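Local coordinates for protein gene activator AphA (Vibrio cholerae, PDB 1YG2) that activates virulence gene expression, probably by binding promoter DNA through a winged helix domain at its N-terminal end, at residues Val6-Leu11 / Asn45-Gln50. Sequence-based numbering, arbitrary orientation.
Sequences VILTVL and NKMGEQ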
loop_
_atom_site.group_PDB
_atom_site.type_symbol
_atom_site.label_atom_id
_atom_site.label_comp_id
_atom_site.label_asym_id
_atom_site.label_seq_id
_atom_site.Cartn_x
_atom_site.Cartn_y
_atom_site.Cartn_z
ATOM N N VAL A 6 -11.136 13.550 5.179
ATOM C CA VAL A 6 -10.206 13.573 6.295
ATOM C C VAL A 6 -10.389 14.909 7.012
ATOM O O VAL A 6 -10.360 14.974 8.235
ATOM C CB VAL A 6 -8.758 13.419 5.798
ATOM C CG1 VAL A 6 -7.773 13.666 6.949
ATOM C CG2 VAL A 6 -8.573 12.009 5.218
ATOM N N ILE A 7 -10.612 15.969 6.237
ATOM C CA ILE A 7 -10.825 17.304 6.787
ATOM C C ILE A 7 -12.217 17.413 7.415
ATOM O O ILE A 7 -12.378 17.996 8.491
ATOM C CB ILE A 7 -10.672 18.363 5.693
ATOM C CG1 ILE A 7 -9.238 18.331 5.156
ATOM C CG2 ILE A 7 -11.013 19.735 6.242
ATOM C CD1 ILE A 7 -9.050 19.138 3.880
ATOM N N LEU A 8 -13.225 16.854 6.758
ATOM C CA LEU A 8 -14.575 16.905 7.312
ATOM C C LEU A 8 -14.630 16.220 8.678
ATOM O O LEU A 8 -15.353 16.652 9.580
ATOM C CB LEU A 8 -15.570 16.245 6.352
ATOM C CG LEU A 8 -15.881 17.009 5.051
ATOM C CD1 LEU A 8 -16.935 16.278 4.232
ATOM C CD2 LEU A 8 -16.404 18.383 5.399
ATOM N N THR A 9 -13.867 15.144 8.829
ATOM C CA THR A 9 -13.835 14.397 10.086
ATOM C C THR A 9 -13.400 15.306 11.226
ATOM O O THR A 9 -13.988 15.306 12.306
ATOM C CB THR A 9 -12.851 13.221 10.004
ATOM O OG1 THR A 9 -13.211 12.380 8.904
ATOM C CG2 THR A 9 -12.874 12.414 11.302
ATOM N N VAL A 10 -12.360 16.085 10.984
ATOM C CA VAL A 10 -11.878 16.999 12.001
ATOM C C VAL A 10 -13.017 17.921 12.429
ATOM O O VAL A 10 -13.340 18.026 13.609
ATOM C CB VAL A 10 -10.723 17.864 11.460
ATOM C CG1 VAL A 10 -10.287 18.873 12.512
ATOM C CG2 VAL A 10 -9.564 16.985 11.048
ATOM N N LEU A 11 -13.635 18.572 11.451
ATOM C CA LEU A 11 -14.714 19.510 11.718
ATOM C C LEU A 11 -15.965 18.886 12.301
ATOM O O LEU A 11 -16.793 19.584 12.870
ATOM C CB LEU A 11 -15.064 20.281 10.435
ATOM C CG LEU A 11 -13.920 21.157 9.910
ATOM C CD1 LEU A 11 -14.279 21.752 8.559
ATOM C CD2 LEU A 11 -13.633 22.268 10.923
ATOM N N ASN A 45 -10.658 25.397 0.482
ATOM C CA ASN A 45 -11.197 26.391 -0.436
ATOM C C ASN A 45 -12.265 25.743 -1.318
ATOM O O ASN A 45 -13.386 26.239 -1.411
ATOM C CB ASN A 45 -10.064 26.952 -1.299
ATOM C CG ASN A 45 -10.510 28.093 -2.167
ATOM O OD1 ASN A 45 -10.783 29.190 -1.678
ATOM N ND2 ASN A 45 -10.594 27.849 -3.467
ATOM N N LYS A 46 -11.911 24.634 -1.963
ATOM C CA LYS A 46 -12.846 23.912 -2.826
ATOM C C LYS A 46 -14.071 23.479 -2.045
ATOM O O LYS A 46 -15.184 23.486 -2.563
ATOM C CB LYS A 46 -12.188 22.669 -3.445
ATOM C CG LYS A 46 -11.247 22.951 -4.616
ATOM C CD LYS A 46 -10.874 21.663 -5.377
ATOM C CE LYS A 46 -10.146 21.988 -6.697
ATOM N NZ LYS A 46 -9.747 20.781 -7.498
ATOM N N MET A 47 -13.869 23.101 -0.790
ATOM C CA MET A 47 -14.980 22.665 0.054
ATOM C C MET A 47 -15.951 23.790 0.389
ATOM O O MET A 47 -17.148 23.553 0.642
ATOM C CB MET A 47 -14.440 22.053 1.337
ATOM C CG MET A 47 -13.904 20.654 1.124
ATOM S SD MET A 47 -12.937 20.052 2.506
ATOM C CE MET A 47 -14.193 19.782 3.659
ATOM N N GLY A 48 -15.425 25.010 0.400
ATOM C CA GLY A 48 -16.255 26.162 0.701
ATOM C C GLY A 48 -17.177 26.430 -0.474
ATOM O O GLY A 48 -18.358 26.707 -0.312
ATOM N N GLU A 49 -16.624 26.338 -1.673
ATOM C CA GLU A 49 -17.405 26.562 -2.871
ATOM C C GLU A 49 -18.405 25.427 -3.037
ATOM O O GLU A 49 -19.464 25.604 -3.628
ATOM C CB GLU A 49 -16.486 26.651 -4.079
ATOM C CG GLU A 49 -17.208 26.578 -5.404
ATOM C CD GLU A 49 -16.431 27.252 -6.514
ATOM O OE1 GLU A 49 -15.183 27.121 -6.531
ATOM O OE2 GLU A 49 -17.072 27.910 -7.368
ATOM N N GLN A 50 -18.078 24.262 -2.490
ATOM C CA GLN A 50 -18.981 23.122 -2.577
ATOM C C GLN A 50 -20.060 23.177 -1.506
ATOM O O GLN A 50 -21.029 22.417 -1.545
ATOM C CB GLN A 50 -18.193 21.812 -2.473
ATOM C CG GLN A 50 -17.391 21.503 -3.725
ATOM C CD GLN A 50 -16.410 20.363 -3.533
ATOM O OE1 GLN A 50 -15.588 20.382 -2.620
ATOM N NE2 GLN A 50 -16.495 19.362 -4.395
#
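Met47 reaches from helix 37-49 to helix 3-13 and sets its terminal methyl between Ile7 and Leu8, making the whole contact with one long side chain. The backbones stay well apart, 9.3 Å between Leu8 CA and Met47 CA, and the long, unbranched and flexible chain of Met47 suits this gap. Its chain runs out extended at chi2 and then bends at chi3 (72°), which turns CE aside from the line of the chain. Ile7 meets that methyl with its CG2 branch, 4.1 Å from Met47 CE, an ordinary apolar distance; CG2, the branch presented to Met47, stands anti to the backbone N. The Ile7 side chain also packs on Phe25 of helix 18-25. Leu8 lies beside the same methyl, though the modelled spacing is too short to be trusted; its branched apolar end suits a buried place shared with Val53 and Leu79. No hydrogen bond links the segments. Ile7, Leu8 and Met47 are all buried, and Val53, which Leu11 touches too, widens their apolar cluster. The far side of helix 37-49 is open: Asn45, Lys46 and Glu49, polar or charged, are exposed to solvent. Helices joined through one hydrophobic core, backed by a wing strand, characterise the winged helix domain of PadR-like regulators.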